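Local coordinates for Lactamase_B domain-containing protein (Bacillus lehensis G1, PDB 7EV5), which probably acts as a zinc-dependent hydrolase with dual activity, resembling both B3 metallo-beta-lactamases and glyoxalase II, at residues L51-H54 with D58-G61; A24-P29 with D64-T69; R81-D86 with H131-V136. All coordinates share one frame; numbering follows the deposited sequence. Where two conformers were deposited one is given.

How the contacts relate
Followed from the N terminus, residues 24-29 end strand 23-27, and the chain returns to them 35 residues later in helix 63-70, closing the loop of contact 2. Nested inside that loop is contact 1, in a short loop after strand 46-51, where residues 51-54 meet 58-61 at the two zinc ions. Contact 3 comes in series, its 81-86 segment waiting 45 residues for 131-136. Contact 1 is the link between the others: Asp28 hydrogen-bonds Thr53 and His59, while His54 and His131 share one zinc ion and Thr53 hydrogen-bonds Val136, which opens a strand of the second sheet. Contacts 2 and 3 do not touch.

Contact 1: residues L51-H54 with D58-G61; sequences LLTH and DHIG. With ZN (zinc ion), chain C; ZN (zinc ion), chain B.
His54 turns the edge of its imidazole onto the face of His59 in a tilted edge-to-face pair, planes at 52° and centroids 4.1 Å apart. CG of His54 lies between its backbone N and carbonyl carbon (chi1 67°), which swings the ring toward His59. Its CE1 does the touching, lying over the centre of the His59 ring and 3.2 Å from His59 NE2. The two NE2 atoms serve different metals: His54 NE2 binds one zinc ion at 2.1 Å, and His59 NE2 binds the other at the same distance. This is the HxHxDH motif of the metallo-beta-lactamase fold, in which one tight loop after a strand feeds both metals; His56 joins His54 on the first, and Asp58 OD2 joins His59 on the second. A water bridges the two ions and donates to Asp58 OD1 at 2.8 Å. The His54 ring is also held against rotation by ND1, which gives a nearly straight bond (163°) to Thr53 OG1 in the ring plane. Both Thr53 OG1 and His59 ND1 are hydrogen-bonded to Asp28 OD2, a second-shell carboxylate. The side chains of Leu52 and Ile60 cross at about a right angle, CD1 of Leu52 4.1 Å from CG2 of Ile60.

Contact 2: residues A24-P29 with D64-T69; sequences AVIFDP and DAVRDT
Ile26 and Val66 meet methyl to methyl, CD1 of the isoleucine lying 3.6 Å from CG1 of the valine, the two side chains inclined to one another. Conformation decides which methyls touch. In Ile26, CG1 stands opposite the carbonyl carbon (chi1 -60°) and the chain is then extended through chi2 of 171°, which carries CD1 well out from the strand to the helix. CG1 of Val66 stands opposite its own backbone N (chi1 174°), which turns it to Ile26, while CG2, beside that N, faces Pro29 and approaches its CB at 4.3 Å. One valine is thus forked over two residues that face it, and no polar atom crosses the contact. The pair belongs to the alpha-beta/beta-alpha sandwich of the metallo-beta-lactamase fold, in which helix 63-70 covers the first mixed sheet, home of strand 23-27. Ile50 of strand 46-51 also touches Val66 and Pro29; Leu40 of helix 33-42 touches Ile26, and Leu36 touches Pro29. Away from the strand, the helix carries a salt-bridge network. In the conformer described here, Arg67 forms salt bridges with Asp64, NH1 lying 2.8 Å from OD1, and with Asp68, NH2 lying 3.0 Å from OD1. NH2 also bonds Asp64 OD1, but from above the carboxylate plane, whereas NH1 takes the anti lone pair of that oxygen. Asp64 OD1 has a further donor in Ala103 N. One turn on from Ala65, Thr69 OG1 gives a 2.7 Å bond to Ala65 O, whose opposite face receives Thr69 N.

Contact 3: residues R81-D86 with H131-V136; sequences RHWLED and HSPGSV. With ZN (zinc ion), chain B.
Trp83 brings CH2 of its indole to Pro133 CD at 3.6 Å, the closest meeting of the two segments. The same six-membered ring also has Pro133 CG 3.9 Å from CZ2, and Ser132 CB lies 4.1 Å from CZ3. Proline and serine approach the indole obliquely, Trp83 and Pro133 coming from opposite directions. Here the fit is tight and wholly carbon to carbon, and the side chain of Trp83 is about 4 Å from that of His56 of the zinc site, nearest atoms. Otherwise the interface is thin: only these three side chains touch. Toward solvent, Pro133 is partly exposed and, earlier in 81-86, Arg81 and His82 are exposed. The hydroxyl of Ser132 turns from the indole, its chi1 of 72° placing OG between the backbone N and the carbonyl carbon, 2.7 Å from Ser135 OG. Glu80, just ahead of 81-86 in the same loop, hydrogen-bonds Ser132 OG and Gly134 N of the type I turn from Ser132 to Ser135. His131 NE2 binds a zinc ion at 2.1 Å, alongside His54 and His56. Carbon contact alone joins Trp83 to the turn, a non-directional hold, whereas Glu80 ties the turn by directed hydrogen bonds and zinc holds His131 just ahead of it.

Contact 1: residues L51-H54 with D58-G61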
loop_
_atom_site.group_PDB
_atom_site.type_symbol
_atom_site.label_atom_id
_atom_site.label_comp_id
_atom_site.label_asym_id
_atom_site.label_seq_id
_atom_site.Cartn_x
_atom_site.Cartn_y
_atom_site.Cartn_z
ATOM N N LEU A 51 -4.857 0.520 -5.876
ATOM C CA LEU A 51 -4.406 -0.729 -5.277
ATOM C C LEU A 51 -4.078 -0.448 -3.818
ATOM O O LEU A 51 -3.268 0.434 -3.518
ATOM C CB LEU A 51 -3.172 -1.265 -6.001
ATOM C CG LEU A 51 -3.295 -1.603 -7.492
ATOM C CD1 LEU A 51 -2.062 -2.350 -7.971
ATOM C CD2 LEU A 51 -4.571 -2.377 -7.806
ATOM N N LEU A 52 -4.718 -1.173 -2.914
ATOM C CA LEU A 52 -4.493 -0.968 -1.493
ATOM C C LEU A 52 -3.590 -2.065 -0.956
ATOM O O LEU A 52 -3.880 -3.259 -1.116
ATOM C CB LEU A 52 -5.816 -0.980 -0.732
ATOM C CG LEU A 52 -6.780 0.156 -1.070
ATOM C CD1 LEU A 52 -8.049 -0.021 -0.270
ATOM C CD2 LEU A 52 -6.147 1.535 -0.815
ATOM N N THR A 53 -2.503 -1.666 -0.303
ATOM C CA THR A 53 -1.696 -2.661 0.394
ATOM C C THR A 53 -2.463 -3.244 1.568
ATOM O O THR A 53 -2.314 -4.431 1.888
ATOM C CB THR A 53 -0.364 -2.065 0.871
ATOM O OG1 THR A 53 -0.596 -1.057 1.868
ATOM C CG2 THR A 53 0.423 -1.489 -0.290
ATOM N N HIS A 54 -3.271 -2.418 2.227
ATOM C CA HIS A 54 -4.109 -2.815 3.349
ATOM C C HIS A 54 -5.084 -1.679 3.624
ATOM O O HIS A 54 -4.997 -0.604 3.018
ATOM C CB HIS A 54 -3.304 -3.255 4.592
ATOM C CG HIS A 54 -2.500 -2.176 5.275
ATOM N ND1 HIS A 54 -1.539 -1.419 4.638
ATOM C CD2 HIS A 54 -2.463 -1.804 6.578
ATOM C CE1 HIS A 54 -0.961 -0.615 5.516
ATOM N NE2 HIS A 54 -1.516 -0.815 6.697
ATOM N N ASP A 58 -5.197 5.097 7.693
ATOM C CA ASP A 58 -4.220 6.037 7.165
ATOM C C ASP A 58 -3.842 5.742 5.724
ATOM O O ASP A 58 -3.118 6.531 5.111
ATOM C CB ASP A 58 -2.980 6.099 8.076
ATOM C CG ASP A 58 -2.286 4.752 8.232
ATOM O OD1 ASP A 58 -2.956 3.790 8.679
ATOM O OD2 ASP A 58 -1.068 4.690 7.931
ATOM N N HIS A 59 -4.332 4.636 5.168
ATOM C CA HIS A 59 -4.098 4.287 3.776
ATOM C C HIS A 59 -5.324 4.454 2.894
ATOM O O HIS A 59 -5.216 4.245 1.677
ATOM C CB HIS A 59 -3.557 2.847 3.677
ATOM C CG HIS A 59 -2.252 2.672 4.387
ATOM N ND1 HIS A 59 -1.054 2.462 3.734
ATOM C CD2 HIS A 59 -1.955 2.748 5.703
ATOM C CE1 HIS A 59 -0.077 2.405 4.625
ATOM N NE2 HIS A 59 -0.596 2.590 5.827
ATOM N N ILE A 60 -6.477 4.841 3.451
ATOM C CA ILE A 60 -7.747 4.783 2.729
ATOM C C ILE A 60 -8.544 6.075 2.780
ATOM O O ILE A 60 -9.619 6.143 2.175
ATOM C CB ILE A 60 -8.636 3.612 3.187
ATOM C CG1 ILE A 60 -9.135 3.887 4.612
ATOM C CG2 ILE A 60 -7.881 2.290 3.063
ATOM C CD1 ILE A 60 -10.217 2.940 5.082
ATOM N N GLY A 61 -8.071 7.101 3.483
ATOM C CA GLY A 61 -8.910 8.270 3.721
ATOM C C GLY A 61 -9.294 9.034 2.471
ATOM O O GLY A 61 -10.325 9.710 2.454
HETATM ZN ZN ZN C . 0.272 2.784 7.680
HETATM ZN ZN ZN B . -1.083 -0.102 8.587
HETATM O O HOH W 1 -1.007 1.812 8.874
#

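Contact 2: residues A24-P29 with D64-T69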
loop_
_atom_site.group_PDB
_atom_site.type_symbol
_atom_site.label_atom_id
_atom_site.label_comp_id
_atom_site.label_asym_id
_atom_site.label_seq_id
_atom_site.Cartn_x
_atom_site.Cartn_y
_atom_site.Cartn_z
ATOM N N ALA A 24 -1.696 5.728 -15.130
ATOM C CA ALA A 24 -1.171 5.662 -13.776
ATOM C C ALA A 24 -1.915 4.644 -12.924
ATOM O O ALA A 24 -3.094 4.352 -13.145
ATOM C CB ALA A 24 -1.247 7.027 -13.096
ATOM N N VAL A 25 -1.206 4.148 -11.913
ATOM C CA VAL A 25 -1.747 3.284 -10.866
ATOM C C VAL A 25 -1.500 3.983 -9.534
ATOM O O VAL A 25 -0.389 4.461 -9.279
ATOM C CB VAL A 25 -1.080 1.891 -10.895
ATOM C CG1 VAL A 25 -1.671 0.968 -9.832
ATOM C CG2 VAL A 25 -1.254 1.258 -12.266
ATOM N N ILE A 26 -2.537 4.055 -8.699
ATOM C CA ILE A 26 -2.487 4.751 -7.416
ATOM C C ILE A 26 -2.442 3.708 -6.310
ATOM O O ILE A 26 -3.259 2.783 -6.308
ATOM C CB ILE A 26 -3.717 5.656 -7.234
ATOM C CG1 ILE A 26 -3.796 6.715 -8.345
ATOM C CG2 ILE A 26 -3.685 6.293 -5.850
ATOM C CD1 ILE A 26 -5.107 7.510 -8.346
ATOM N N PHE A 27 -1.505 3.860 -5.368
ATOM C CA PHE A 27 -1.423 3.003 -4.188
ATOM C C PHE A 27 -1.729 3.820 -2.947
ATOM O O PHE A 27 -1.188 4.916 -2.778
ATOM C CB PHE A 27 -0.016 2.422 -4.031
ATOM C CG PHE A 27 0.390 1.533 -5.157
ATOM C CD1 PHE A 27 0.203 0.166 -5.085
ATOM C CD2 PHE A 27 0.934 2.070 -6.308
ATOM C CE1 PHE A 27 0.570 -0.649 -6.138
ATOM C CE2 PHE A 27 1.293 1.261 -7.371
ATOM C CZ PHE A 27 1.117 -0.099 -7.280
ATOM N N ASP A 28 -2.581 3.279 -2.083
ATOM C CA ASP A 28 -2.780 3.791 -0.733
ATOM C C ASP A 28 -3.025 5.299 -0.634
ATOM O O ASP A 28 -2.252 6.014 0.015
ATOM C CB ASP A 28 -1.615 3.394 0.169
ATOM C CG ASP A 28 -1.505 1.899 0.385
ATOM O OD1 ASP A 28 -2.289 1.125 -0.200
ATOM O OD2 ASP A 28 -0.608 1.479 1.154
ATOM N N PRO A 29 -4.082 5.815 -1.267
ATOM C CA PRO A 29 -4.437 7.232 -1.102
ATOM C C PRO A 29 -5.076 7.487 0.258
ATOM O O PRO A 29 -6.279 7.273 0.439
ATOM C CB PRO A 29 -5.417 7.469 -2.256
ATOM C CG PRO A 29 -6.106 6.156 -2.446
ATOM C CD PRO A 29 -5.098 5.081 -2.043
ATOM N N ASP A 64 -12.482 7.383 -1.334
ATOM C CA ASP A 64 -13.778 7.833 -1.851
ATOM C C ASP A 64 -13.594 8.909 -2.917
ATOM O O ASP A 64 -14.111 8.800 -4.037
ATOM C CB ASP A 64 -14.605 8.429 -0.705
ATOM C CG ASP A 64 -15.352 7.386 0.124
ATOM O OD1 ASP A 64 -15.670 6.288 -0.387
ATOM O OD2 ASP A 64 -15.638 7.686 1.309
ATOM N N ALA A 65 -12.858 9.964 -2.576
ATOM C CA ALA A 65 -12.728 11.097 -3.485
ATOM C C ALA A 65 -11.990 10.703 -4.755
ATOM O O ALA A 65 -12.386 11.088 -5.857
ATOM C CB ALA A 65 -12.025 12.254 -2.781
ATOM N N VAL A 66 -10.917 9.926 -4.627
ATOM C CA VAL A 66 -10.168 9.509 -5.806
ATOM C C VAL A 66 -11.012 8.573 -6.671
ATOM O O VAL A 66 -11.095 8.736 -7.896
ATOM C CB VAL A 66 -8.825 8.879 -5.389
ATOM C CG1 VAL A 66 -8.120 8.313 -6.588
ATOM C CG2 VAL A 66 -7.939 9.922 -4.716
ATOM N N ARG A 67 -11.658 7.586 -6.043
ATOM C CA ARG A 67 -12.514 6.659 -6.779
ATOM C C ARG A 67 -13.640 7.399 -7.499
ATOM O O ARG A 67 -13.923 7.134 -8.673
ATOM C CB ARG A 67 -13.073 5.620 -5.804
ATOM C CG ARG A 67 -13.976 4.566 -6.396
ATOM C CD ARG A 67 -14.832 3.949 -5.288
ATOM N NE ARG A 67 -15.790 4.917 -4.758
ATOM C CZ ARG A 67 -15.917 5.236 -3.473
ATOM N NH1 ARG A 67 -15.154 4.660 -2.554
ATOM N NH2 ARG A 67 -16.817 6.137 -3.103
ATOM N N ASP A 68 -14.291 8.338 -6.806
ATOM C CA ASP A 68 -15.413 9.065 -7.399
ATOM C C ASP A 68 -14.949 9.985 -8.521
ATOM O O ASP A 68 -15.603 10.074 -9.569
ATOM C CB ASP A 68 -16.141 9.878 -6.324
ATOM C CG ASP A 68 -16.930 9.009 -5.345
ATOM O OD1 ASP A 68 -17.128 7.805 -5.612
ATOM O OD2 ASP A 68 -17.365 9.551 -4.304
ATOM N N THR A 69 -13.831 10.687 -8.316
ATOM C CA THR A 69 -13.351 11.648 -9.306
ATOM C C THR A 69 -12.974 10.970 -10.615
ATOM O O THR A 69 -13.284 11.480 -11.697
ATOM C CB THR A 69 -12.145 12.406 -8.751
ATOM O OG1 THR A 69 -12.549 13.186 -7.623
ATOM C CG2 THR A 69 -11.538 13.320 -9.809
#

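Contact 3: residues R81-D86 with H131-V136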
loop_
_atom_site.group_PDB
_atom_site.type_symbol
_atom_site.label_atom_id
_atom_site.label_comp_id
_atom_site.label_asym_id
_atom_site.label_seq_id
_atom_site.Cartn_x
_atom_site.Cartn_y
_atom_site.Cartn_z
ATOM N N ARG A 81 -11.921 -6.946 3.707
ATOM C CA ARG A 81 -13.011 -6.360 2.929
ATOM C C ARG A 81 -13.988 -5.563 3.785
ATOM O O ARG A 81 -14.561 -4.579 3.304
ATOM C CB ARG A 81 -13.742 -7.452 2.138
ATOM C CG ARG A 81 -14.534 -8.467 2.972
ATOM C CD ARG A 81 -15.283 -9.456 2.047
ATOM N NE ARG A 81 -15.874 -10.582 2.767
ATOM C CZ ARG A 81 -17.132 -10.636 3.189
ATOM N NH1 ARG A 81 -17.958 -9.614 2.988
ATOM N NH2 ARG A 81 -17.555 -11.719 3.831
ATOM N N HIS A 82 -14.189 -5.957 5.046
ATOM C CA HIS A 82 -15.076 -5.215 5.932
ATOM C C HIS A 82 -14.428 -3.971 6.518
ATOM O O HIS A 82 -15.133 -3.155 7.122
ATOM C CB HIS A 82 -15.516 -6.094 7.107
ATOM C CG HIS A 82 -16.294 -7.307 6.705
ATOM N ND1 HIS A 82 -17.481 -7.232 6.007
ATOM C CD2 HIS A 82 -16.053 -8.624 6.901
ATOM C CE1 HIS A 82 -17.937 -8.453 5.793
ATOM N NE2 HIS A 82 -17.092 -9.315 6.326
ATOM N N TRP A 83 -13.114 -3.809 6.371
ATOM C CA TRP A 83 -12.426 -2.736 7.080
ATOM C C TRP A 83 -12.667 -1.366 6.465
ATOM O O TRP A 83 -12.582 -0.357 7.172
ATOM C CB TRP A 83 -10.921 -2.997 7.092
ATOM C CG TRP A 83 -10.499 -4.098 8.010
ATOM C CD1 TRP A 83 -11.250 -5.152 8.444
ATOM C CD2 TRP A 83 -9.210 -4.255 8.592
ATOM N NE1 TRP A 83 -10.502 -5.960 9.271
ATOM C CE2 TRP A 83 -9.245 -5.423 9.388
ATOM C CE3 TRP A 83 -8.034 -3.513 8.530
ATOM C CZ2 TRP A 83 -8.131 -5.870 10.111
ATOM C CZ3 TRP A 83 -6.931 -3.958 9.251
ATOM C CH2 TRP A 83 -6.994 -5.129 10.030
ATOM N N LEU A 84 -12.945 -1.291 5.160
ATOM C CA LEU A 84 -13.077 0.009 4.511
ATOM C C LEU A 84 -14.211 0.818 5.126
ATOM O O LEU A 84 -14.081 2.028 5.338
ATOM C CB LEU A 84 -13.338 -0.182 3.017
ATOM C CG LEU A 84 -12.165 -0.723 2.201
ATOM C CD1 LEU A 84 -12.616 -0.867 0.752
ATOM C CD2 LEU A 84 -10.918 0.153 2.304
ATOM N N GLU A 85 -15.324 0.161 5.421
ATOM C CA GLU A 85 -16.540 0.846 5.821
ATOM C C GLU A 85 -16.790 0.788 7.314
ATOM O O GLU A 85 -17.804 1.320 7.777
ATOM C CB GLU A 85 -17.732 0.230 5.086
ATOM C CG GLU A 85 -17.715 0.468 3.590
ATOM C CD GLU A 85 -18.658 -0.450 2.857
ATOM O OE1 GLU A 85 -18.314 -1.631 2.684
ATOM O OE2 GLU A 85 -19.752 0.011 2.467
ATOM N N ASP A 86 -15.912 0.143 8.075
ATOM C CA ASP A 86 -16.111 -0.051 9.511
ATOM C C ASP A 86 -14.967 0.604 10.275
ATOM O O ASP A 86 -13.850 0.051 10.333
ATOM C CB ASP A 86 -16.217 -1.538 9.835
ATOM C CG ASP A 86 -16.728 -1.800 11.234
ATOM O OD1 ASP A 86 -16.582 -0.907 12.090
ATOM O OD2 ASP A 86 -17.270 -2.906 11.470
ATOM N N HIS A 131 1.501 -7.289 9.943
ATOM C CA HIS A 131 1.011 -5.981 10.360
ATOM C C HIS A 131 -0.515 -5.915 10.255
ATOM O O HIS A 131 -1.177 -5.299 11.101
ATOM C CB HIS A 131 1.699 -4.894 9.524
ATOM C CG HIS A 131 1.100 -3.528 9.663
ATOM N ND1 HIS A 131 1.373 -2.683 10.720
ATOM C CD2 HIS A 131 0.269 -2.845 8.845
ATOM C CE1 HIS A 131 0.726 -1.544 10.553
ATOM N NE2 HIS A 131 0.040 -1.615 9.422
ATOM N N SER A 132 -1.093 -6.562 9.246
ATOM C CA SER A 132 -2.539 -6.680 9.131
ATOM C C SER A 132 -2.828 -7.930 8.313
ATOM O O SER A 132 -1.974 -8.362 7.524
ATOM C CB SER A 132 -3.178 -5.431 8.490
ATOM O OG SER A 132 -2.906 -5.343 7.101
ATOM N N PRO A 133 -4.001 -8.549 8.486
ATOM C CA PRO A 133 -4.230 -9.875 7.890
ATOM C C PRO A 133 -4.407 -9.851 6.386
ATOM O O PRO A 133 -4.189 -10.885 5.740
ATOM C CB PRO A 133 -5.509 -10.365 8.589
ATOM C CG PRO A 133 -6.195 -9.108 9.042
ATOM C CD PRO A 133 -5.088 -8.163 9.403
ATOM N N GLY A 134 -4.806 -8.721 5.816
ATOM C CA GLY A 134 -4.978 -8.620 4.382
ATOM C C GLY A 134 -3.892 -7.796 3.719
ATOM O O GLY A 134 -4.062 -7.316 2.600
ATOM N N SER A 135 -2.759 -7.641 4.397
ATOM C CA SER A 135 -1.639 -6.917 3.813
ATOM C C SER A 135 -1.104 -7.673 2.605
ATOM O O SER A 135 -0.782 -8.866 2.687
ATOM C CB SER A 135 -0.518 -6.805 4.837
ATOM O OG SER A 135 -0.668 -5.688 5.691
ATOM N N VAL A 136 -0.961 -6.947 1.501
ATOM C CA VAL A 136 -0.357 -7.488 0.297
ATOM C C VAL A 136 0.718 -6.531 -0.182
ATOM O O VAL A 136 0.735 -5.340 0.146
ATOM C CB VAL A 136 -1.356 -7.788 -0.841
ATOM C CG1 VAL A 136 -2.412 -8.793 -0.391
ATOM C CG2 VAL A 136 -1.990 -6.512 -1.340
HETATM ZN ZN ZN B . -1.083 -0.102 8.587
HETATM O O HOH W 1 -1.007 1.812 8.874
#